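Local coordinates for cytochrome C-type biogenesis protein ccmF (PDB 6ZMQ), which is a membrane-embedded cytochrome c heme lyase that binds heme b and probably attaches heme to apocytochrome c during cytochrome c maturation, at residues L195-L200 with L297-T302; I229-L234 with I266-A271. All blocks are in the same frame, centred on the assembly; numbering follows the deposited sequence.

Interaction 1: L195-L200 with L297-T302. With PTY (phosphatidylethanolamine), chain F.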
loop_
_atom_site.group_PDB
_atom_site.type_symbol
_atom_site.label_atom_id
_atom_site.label_comp_id
_atom_site.label_asym_id
_atom_site.label_seq_id
_atom_site.Cartn_x
_atom_site.Cartn_y
_atom_site.Cartn_z
ATOM N N LEU A 195 -4.332 7.329 -3.143
ATOM C CA LEU A 195 -3.519 7.641 -4.319
ATOM C C LEU A 195 -3.245 6.405 -5.153
ATOM O O LEU A 195 -3.453 6.418 -6.377
ATOM C CB LEU A 195 -2.183 8.239 -3.871
ATOM C CG LEU A 195 -2.102 9.662 -3.345
ATOM C CD1 LEU A 195 -0.701 9.989 -2.858
ATOM C CD2 LEU A 195 -2.506 10.580 -4.462
ATOM N N GLY A 196 -2.848 5.311 -4.483
ATOM C CA GLY A 196 -2.546 4.081 -5.187
ATOM C C GLY A 196 -3.754 3.528 -5.911
ATOM O O GLY A 196 -3.660 3.218 -7.110
ATOM N N PHE A 197 -4.935 3.600 -5.253
ATOM C CA PHE A 197 -6.169 3.119 -5.868
ATOM C C PHE A 197 -6.513 3.945 -7.088
ATOM O O PHE A 197 -6.797 3.386 -8.158
ATOM C CB PHE A 197 -7.325 3.142 -4.859
ATOM C CG PHE A 197 -8.712 2.992 -5.487
ATOM C CD1 PHE A 197 -9.220 1.739 -5.773
ATOM C CD2 PHE A 197 -9.520 4.103 -5.759
ATOM C CE1 PHE A 197 -10.481 1.601 -6.339
ATOM C CE2 PHE A 197 -10.777 3.964 -6.328
ATOM C CZ PHE A 197 -11.259 2.712 -6.612
ATOM N N VAL A 198 -6.371 5.272 -6.974
ATOM C CA VAL A 198 -6.843 6.102 -8.069
ATOM C C VAL A 198 -5.845 6.046 -9.218
ATOM O O VAL A 198 -6.252 6.159 -10.388
ATOM C CB VAL A 198 -7.204 7.523 -7.584
ATOM C CG1 VAL A 198 -8.224 7.424 -6.466
ATOM C CG2 VAL A 198 -6.023 8.261 -7.074
ATOM N N GLY A 199 -4.577 5.691 -8.920
ATOM C CA GLY A 199 -3.652 5.333 -9.982
ATOM C C GLY A 199 -4.110 4.107 -10.740
ATOM O O GLY A 199 -4.369 4.185 -11.941
ATOM N N LEU A 200 -4.445 3.035 -10.009
ATOM C CA LEU A 200 -4.950 1.825 -10.654
ATOM C C LEU A 200 -6.370 2.004 -11.192
ATOM O O LEU A 200 -6.897 1.080 -11.827
ATOM C CB LEU A 200 -4.889 0.630 -9.698
ATOM C CG LEU A 200 -3.565 -0.133 -9.585
ATOM C CD1 LEU A 200 -3.837 -1.509 -9.025
ATOM C CD2 LEU A 200 -2.830 -0.245 -10.927
ATOM N N LEU A 297 -8.587 -7.359 -11.579
ATOM C CA LEU A 297 -8.480 -7.973 -10.260
ATOM C C LEU A 297 -7.715 -7.079 -9.291
ATOM O O LEU A 297 -8.133 -6.905 -8.144
ATOM C CB LEU A 297 -7.809 -9.339 -10.382
ATOM C CG LEU A 297 -8.701 -10.443 -10.953
ATOM C CD1 LEU A 297 -7.882 -11.692 -11.290
ATOM C CD2 LEU A 297 -9.857 -10.783 -10.040
ATOM N N ALA A 298 -6.595 -6.499 -9.747
ATOM C CA ALA A 298 -5.801 -5.566 -8.951
ATOM C C ALA A 298 -6.573 -4.308 -8.585
ATOM O O ALA A 298 -6.472 -3.827 -7.451
ATOM C CB ALA A 298 -4.526 -5.192 -9.711
ATOM N N PHE A 299 -7.379 -3.778 -9.520
ATOM C CA PHE A 299 -8.133 -2.557 -9.259
ATOM C C PHE A 299 -9.241 -2.779 -8.234
ATOM O O PHE A 299 -9.404 -1.980 -7.301
ATOM C CB PHE A 299 -8.709 -2.028 -10.569
ATOM C CG PHE A 299 -9.772 -0.993 -10.380
ATOM C CD1 PHE A 299 -9.430 0.277 -9.956
ATOM C CD2 PHE A 299 -11.120 -1.287 -10.614
ATOM C CE1 PHE A 299 -10.400 1.236 -9.770
ATOM C CE2 PHE A 299 -12.090 -0.320 -10.416
ATOM C CZ PHE A 299 -11.722 0.938 -9.992
ATOM N N ALA A 300 -10.050 -3.830 -8.416
ATOM C CA ALA A 300 -11.110 -4.098 -7.441
ATOM C C ALA A 300 -10.547 -4.573 -6.099
ATOM O O ALA A 300 -11.147 -4.314 -5.036
ATOM C CB ALA A 300 -12.091 -5.121 -8.000
ATOM N N ALA A 301 -9.385 -5.242 -6.129
ATOM C CA ALA A 301 -8.659 -5.573 -4.912
ATOM C C ALA A 301 -8.232 -4.318 -4.170
ATOM O O ALA A 301 -8.373 -4.241 -2.946
ATOM C CB ALA A 301 -7.446 -6.431 -5.260
ATOM N N THR A 302 -7.710 -3.323 -4.904
ATOM C CA THR A 302 -7.302 -2.063 -4.291
ATOM C C THR A 302 -8.498 -1.289 -3.755
ATOM O O THR A 302 -8.361 -0.585 -2.749
ATOM C CB THR A 302 -6.515 -1.199 -5.284
ATOM O OG1 THR A 302 -5.431 -1.954 -5.827
ATOM C CG2 THR A 302 -5.919 0.000 -4.564
HETATM C C1 PTY F . 0.693 10.631 -14.574
HETATM C C2 PTY F . 2.530 7.024 -20.896
HETATM C C3 PTY F . 2.200 8.510 -20.754
HETATM O O4 PTY F . 0.013 11.049 -13.425
HETATM C C5 PTY F . 1.851 11.486 -16.656
HETATM C C6 PTY F . 1.141 11.866 -15.349
HETATM O O7 PTY F . 2.040 12.559 -14.525
HETATM C C8 PTY F . 1.870 13.945 -14.391
HETATM O O10 PTY F . 1.679 14.626 -15.344
HETATM C C11 PTY F . 1.946 14.584 -13.000
HETATM C C12 PTY F . 1.468 16.036 -13.057
HETATM C C13 PTY F . 1.493 16.702 -11.677
HETATM C C14 PTY F . 2.920 16.753 -11.127
HETATM C C15 PTY F . 3.012 17.751 -9.971
HETATM C C16 PTY F . 4.178 17.339 -9.072
HETATM C C17 PTY F . 3.958 17.813 -7.632
HETATM C C18 PTY F . 3.644 16.677 -6.644
HETATM C C19 PTY F . 4.358 15.357 -6.952
HETATM C C20 PTY F . 4.847 14.682 -5.667
HETATM C C21 PTY F . 3.679 14.160 -4.823
HETATM C C22 PTY F . 4.232 13.496 -3.556
HETATM C C23 PTY F . 3.277 12.438 -2.993
HETATM C C24 PTY F . 2.623 12.967 -1.711
HETATM C C25 PTY F . 2.690 11.913 -0.601
HETATM C C26 PTY F . 2.272 12.517 0.741
HETATM C C27 PTY F . 2.920 11.736 1.883
HETATM C C28 PTY F . 3.103 12.675 3.073
HETATM C C29 PTY F . 4.361 12.303 3.853
HETATM C C30 PTY F . 0.180 10.239 -12.296
HETATM C C31 PTY F . -0.298 10.722 -10.924
HETATM O O30 PTY F . 0.678 9.167 -12.399
HETATM C C32 PTY F . 0.282 12.076 -10.512
HETATM C C33 PTY F . -0.099 12.343 -9.054
HETATM C C34 PTY F . 1.113 12.843 -8.268
HETATM C C35 PTY F . 0.976 12.385 -6.817
HETATM C C36 PTY F . -0.215 13.099 -6.174
HETATM C C37 PTY F . 0.030 13.308 -4.674
HETATM C C38 PTY F . -1.148 14.035 -4.017
HETATM C C39 PTY F . -0.957 14.173 -2.506
HETATM C C40 PTY F . -1.510 15.518 -2.036
HETATM C C41 PTY F . -1.176 15.752 -0.563
HETATM C C42 PTY F . 0.176 16.455 -0.468
HETATM C C43 PTY F . -0.027 17.834 0.157
HETATM C C44 PTY F . 1.284 18.247 0.820
HETATM P P1 PTY F . 1.552 10.383 -19.028
HETATM O O11 PTY F . 2.071 8.862 -19.403
HETATM O O12 PTY F . 0.340 10.693 -19.875
HETATM O O13 PTY F . 2.632 11.372 -19.399
HETATM O O14 PTY F . 1.181 10.506 -17.413
HETATM N N1 PTY F . 2.954 6.758 -22.260
#
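Ala298 O accepts two hydrogen bonds from Thr302, one from the backbone N and one from OG1 at 2.7 Å, on the side of helix 288-307 that meets helix 185-213 in the transmembrane bundle. The two donors reach the carbonyl oxygen from opposite faces of its plane, OG1 tilted 30° out of it. The bond from OG1 to the carbonyl satisfies the buried hydroxyl within its own helix and holds the rotation of Thr302. With OG1 beside the backbone N (chi1 -53°), CG2 is turned across the interface, 3.4 Å from Phe197 CA and in plane at the edge of the Phe197 ring. The helices run nearly antiparallel, their local axes 9.1 Å apart. Phe197 and Phe299 both lean out with CG anti to the backbone N and lie near-parallel, planes at 22°. Their centroids are 5.1 Å apart, and the rings are displaced so far that only their rims meet, CE1 to CE1. Phe299 also stacks on Tyr204, while Phe197 meets Trp117 at a steep angle, so aromatic packing continues beyond the pair. On the far side of Thr302 from the rings, Leu200 crosses it at about a right angle, its CD1 lying 3.8 Å from Ala298 CB and also touching Thr302 OG1. At the start of 195-200, Leu195 turns instead to a bound phosphatidylethanolamine, its CD2 lying 3.7 Å from lipid carbon C37.

Interaction 2: I229-L234 with I266-A271; sequences IAWGFL and IPWLLA. With LMT (dodecyl-beta-D-maltoside), chain D.
Helices 224-247 and 266-284 pack nearly antiparallel in the transmembrane bundle, local axes 9.8 Å apart at 145°. Leu234 and Trp268 face each other with CA atoms 6.0 Å apart, as do Trp231 and Ala271. Each tryptophan has CG anti to its backbone N, which swings both indoles out on the same side of the pair. Their five-membered rings lie near-parallel, planes at 27°, but shifted until little of one lies over the other, with Trp231 NE1 3.7 Å from Trp268 NE1. The Trp231 N-H is taken up by Thr272 OG1, which also bonds to Trp268 O; the indole itself touches the heme. Leu234 fills the other side of the interface, its CD2 3.7 Å from Ala271 CB and close to Trp268 CA, while its CB lies against Trp268 CD1. Replacing Trp268 with an alanine would probably leave Trp231 without its indole neighbour, open a gap beside Leu234 and remove the surface on which the detergent tail lies. That tail, from a dodecyl maltoside, covers one face of Trp268 near the rim, its C11 3.6 Å from Trp268 CH2.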
loop_
_atom_site.group_PDB
_atom_site.type_symbol
_atom_site.label_atom_id
_atom_site.label_comp_id
_atom_site.label_asym_id
_atom_site.label_seq_id
_atom_site.Cartn_x
_atom_site.Cartn_y
_atom_site.Cartn_z
ATOM N N ILE A 229 3.235 4.264 -10.963
ATOM C CA ILE A 229 3.055 5.199 -9.854
ATOM C C ILE A 229 2.021 4.679 -8.853
ATOM O O ILE A 229 2.198 4.821 -7.637
ATOM C CB ILE A 229 2.718 6.593 -10.432
ATOM C CG1 ILE A 229 4.019 7.356 -10.738
ATOM C CG2 ILE A 229 1.732 7.394 -9.583
ATOM C CD1 ILE A 229 3.880 8.590 -11.620
ATOM N N ALA A 230 0.983 3.989 -9.337
ATOM C CA ALA A 230 -0.006 3.353 -8.468
ATOM C C ALA A 230 0.610 2.228 -7.660
ATOM O O ALA A 230 0.343 2.097 -6.457
ATOM C CB ALA A 230 -1.144 2.778 -9.305
ATOM N N TRP A 231 1.462 1.421 -8.305
ATOM C CA TRP A 231 2.175 0.378 -7.584
ATOM C C TRP A 231 3.222 0.951 -6.636
ATOM O O TRP A 231 3.514 0.340 -5.605
ATOM C CB TRP A 231 2.823 -0.566 -8.580
ATOM C CG TRP A 231 3.565 -1.690 -7.949
ATOM C CD1 TRP A 231 3.063 -2.915 -7.648
ATOM C CD2 TRP A 231 4.950 -1.712 -7.542
ATOM N NE1 TRP A 231 4.030 -3.696 -7.071
ATOM C CE2 TRP A 231 5.194 -2.980 -6.990
ATOM C CE3 TRP A 231 5.992 -0.776 -7.570
ATOM C CZ2 TRP A 231 6.428 -3.341 -6.484
ATOM C CZ3 TRP A 231 7.225 -1.141 -7.060
ATOM C CH2 TRP A 231 7.434 -2.416 -6.537
ATOM N N GLY A 232 3.825 2.089 -6.979
ATOM C CA GLY A 232 4.783 2.719 -6.085
ATOM C C GLY A 232 4.135 3.264 -4.833
ATOM O O GLY A 232 4.690 3.144 -3.732
ATOM N N PHE A 233 2.922 3.805 -4.977
ATOM C CA PHE A 233 2.159 4.251 -3.820
ATOM C C PHE A 233 1.673 3.059 -2.993
ATOM O O PHE A 233 1.689 3.109 -1.755
ATOM C CB PHE A 233 1.014 5.144 -4.289
ATOM C CG PHE A 233 1.450 6.556 -4.611
ATOM C CD1 PHE A 233 2.295 7.241 -3.751
ATOM C CD2 PHE A 233 1.052 7.178 -5.793
ATOM C CE1 PHE A 233 2.713 8.534 -4.037
ATOM C CE2 PHE A 233 1.477 8.479 -6.087
ATOM C CZ PHE A 233 2.303 9.148 -5.206
ATOM N N LEU A 234 1.301 1.953 -3.659
ATOM C CA LEU A 234 0.990 0.702 -2.957
ATOM C C LEU A 234 2.186 0.119 -2.205
ATOM O O LEU A 234 2.031 -0.342 -1.064
ATOM C CB LEU A 234 0.425 -0.342 -3.929
ATOM C CG LEU A 234 -1.091 -0.574 -3.980
ATOM C CD1 LEU A 234 -1.879 0.627 -4.336
ATOM C CD2 LEU A 234 -1.400 -1.678 -4.991
ATOM N N ILE A 266 -3.076 -8.516 -0.675
ATOM C CA ILE A 266 -3.735 -8.939 -1.923
ATOM C C ILE A 266 -3.651 -7.928 -3.079
ATOM O O ILE A 266 -3.252 -8.363 -4.171
ATOM C CB ILE A 266 -5.204 -9.377 -1.679
ATOM C CG1 ILE A 266 -5.313 -10.674 -0.861
ATOM C CG2 ILE A 266 -6.001 -9.586 -2.976
ATOM C CD1 ILE A 266 -6.032 -10.544 0.459
ATOM N N PRO A 267 -3.969 -6.611 -2.941
ATOM C CA PRO A 267 -3.846 -5.725 -4.126
ATOM C C PRO A 267 -2.413 -5.505 -4.581
ATOM O O PRO A 267 -2.144 -5.567 -5.795
ATOM C CB PRO A 267 -4.475 -4.405 -3.655
ATOM C CG PRO A 267 -5.186 -4.724 -2.428
ATOM C CD PRO A 267 -4.412 -5.795 -1.798
ATOM N N TRP A 268 -1.494 -5.288 -3.621
ATOM C CA TRP A 268 -0.072 -5.090 -3.893
ATOM C C TRP A 268 0.539 -6.258 -4.658
ATOM O O TRP A 268 1.430 -6.054 -5.499
ATOM C CB TRP A 268 0.701 -4.894 -2.582
ATOM C CG TRP A 268 2.185 -4.746 -2.829
ATOM C CD1 TRP A 268 2.830 -3.600 -3.167
ATOM C CD2 TRP A 268 3.191 -5.781 -2.814
ATOM N NE1 TRP A 268 4.162 -3.848 -3.351
ATOM C CE2 TRP A 268 4.412 -5.176 -3.146
ATOM C CE3 TRP A 268 3.166 -7.162 -2.581
ATOM C CZ2 TRP A 268 5.605 -5.888 -3.226
ATOM C CZ3 TRP A 268 4.357 -7.867 -2.657
ATOM C CH2 TRP A 268 5.556 -7.228 -2.975
ATOM N N LEU A 269 0.093 -7.481 -4.364
ATOM C CA LEU A 269 0.529 -8.654 -5.117
ATOM C C LEU A 269 0.090 -8.566 -6.580
ATOM O O LEU A 269 0.910 -8.705 -7.500
ATOM C CB LEU A 269 -0.013 -9.923 -4.452
ATOM C CG LEU A 269 0.709 -10.402 -3.184
ATOM C CD1 LEU A 269 -0.034 -11.572 -2.530
ATOM C CD2 LEU A 269 2.149 -10.755 -3.466
ATOM N N LEU A 270 -1.197 -8.271 -6.808
ATOM C CA LEU A 270 -1.751 -8.320 -8.161
ATOM C C LEU A 270 -1.242 -7.155 -8.996
ATOM O O LEU A 270 -0.853 -7.337 -10.159
ATOM C CB LEU A 270 -3.278 -8.331 -8.090
ATOM C CG LEU A 270 -3.860 -9.500 -7.293
ATOM C CD1 LEU A 270 -5.268 -9.198 -6.763
ATOM C CD2 LEU A 270 -3.824 -10.792 -8.101
ATOM N N ALA A 271 -1.135 -5.975 -8.369
ATOM C CA ALA A 271 -0.519 -4.817 -9.007
ATOM C C ALA A 271 0.967 -5.028 -9.285
ATOM O O ALA A 271 1.527 -4.341 -10.142
ATOM C CB ALA A 271 -0.726 -3.564 -8.156
HETATM C C1B LMT D . 3.959 -13.235 16.492
HETATM C C2B LMT D . 3.758 -14.718 16.942
HETATM C C3B LMT D . 3.880 -14.953 18.485
HETATM C C4B LMT D . 4.332 -13.713 19.305
HETATM C C5B LMT D . 3.443 -12.551 18.830
HETATM C C6B LMT D . 3.683 -11.326 19.703
HETATM O O1B LMT D . 3.306 -13.011 15.263
HETATM O O2B LMT D . 2.522 -15.109 16.495
HETATM O O3B LMT D . 4.650 -16.050 18.750
HETATM O "O4'" LMT D . 4.148 -13.922 20.653
HETATM O O5B LMT D . 3.576 -12.232 17.434
HETATM O O6B LMT D . 3.354 -11.609 21.003
HETATM C "C1'" LMT D . 4.322 -12.800 11.117
HETATM C "C2'" LMT D . 4.063 -14.218 11.722
HETATM C "C3'" LMT D . 3.340 -14.101 13.103
HETATM C "C4'" LMT D . 4.051 -13.117 14.058
HETATM C "C5'" LMT D . 4.002 -11.784 13.267
HETATM C "C6'" LMT D . 4.381 -10.543 14.028
HETATM O "O1'" LMT D . 5.296 -12.869 10.147
HETATM O "O2'" LMT D . 3.250 -14.931 10.883
HETATM O "O3'" LMT D . 3.216 -15.326 13.685
HETATM O "O5'" LMT D . 4.826 -11.895 12.116
HETATM O "O6'" LMT D . 5.732 -10.634 14.224
HETATM C C1 LMT D . 4.856 -12.943 8.799
HETATM C C2 LMT D . 5.888 -12.203 7.991
HETATM C C3 LMT D . 6.233 -12.754 6.637
HETATM C C4 LMT D . 5.272 -12.206 5.607
HETATM C C5 LMT D . 5.642 -12.727 4.250
HETATM C C6 LMT D . 5.416 -11.751 3.132
HETATM C C7 LMT D . 6.056 -10.424 3.434
HETATM C C8 LMT D . 6.650 -9.868 2.187
HETATM C C9 LMT D . 6.266 -8.445 1.945
HETATM C C10 LMT D . 6.875 -8.014 0.644
HETATM C C11 LMT D . 6.608 -6.564 0.415
HETATM C C12 LMT D . 7.735 -5.914 -0.308
#

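Both contacts are buried, near-antiparallel helix pairs in the membrane, their centres about 7 Å apart, and together they unite four helices in one bundle. Interaction 2 is nested inside the chain loop closed by interaction 1. They touch directly: Ala230 CB packs on Gly196 O and Leu200 N, and Pro267 on Ala301 and Thr302, while Leu200 also rests on Ala271. Each has a slid aromatic pair beside aliphatic packing, but the polar chemistry differs. In interaction 1 a threonine hydroxyl is satisfied within its own helix, whereas beside interaction 2 the Trp231 N-H is bonded to Thr272, one residue past 266-271 on the opposing helix, near the heme and its axial ligands His276 and His510.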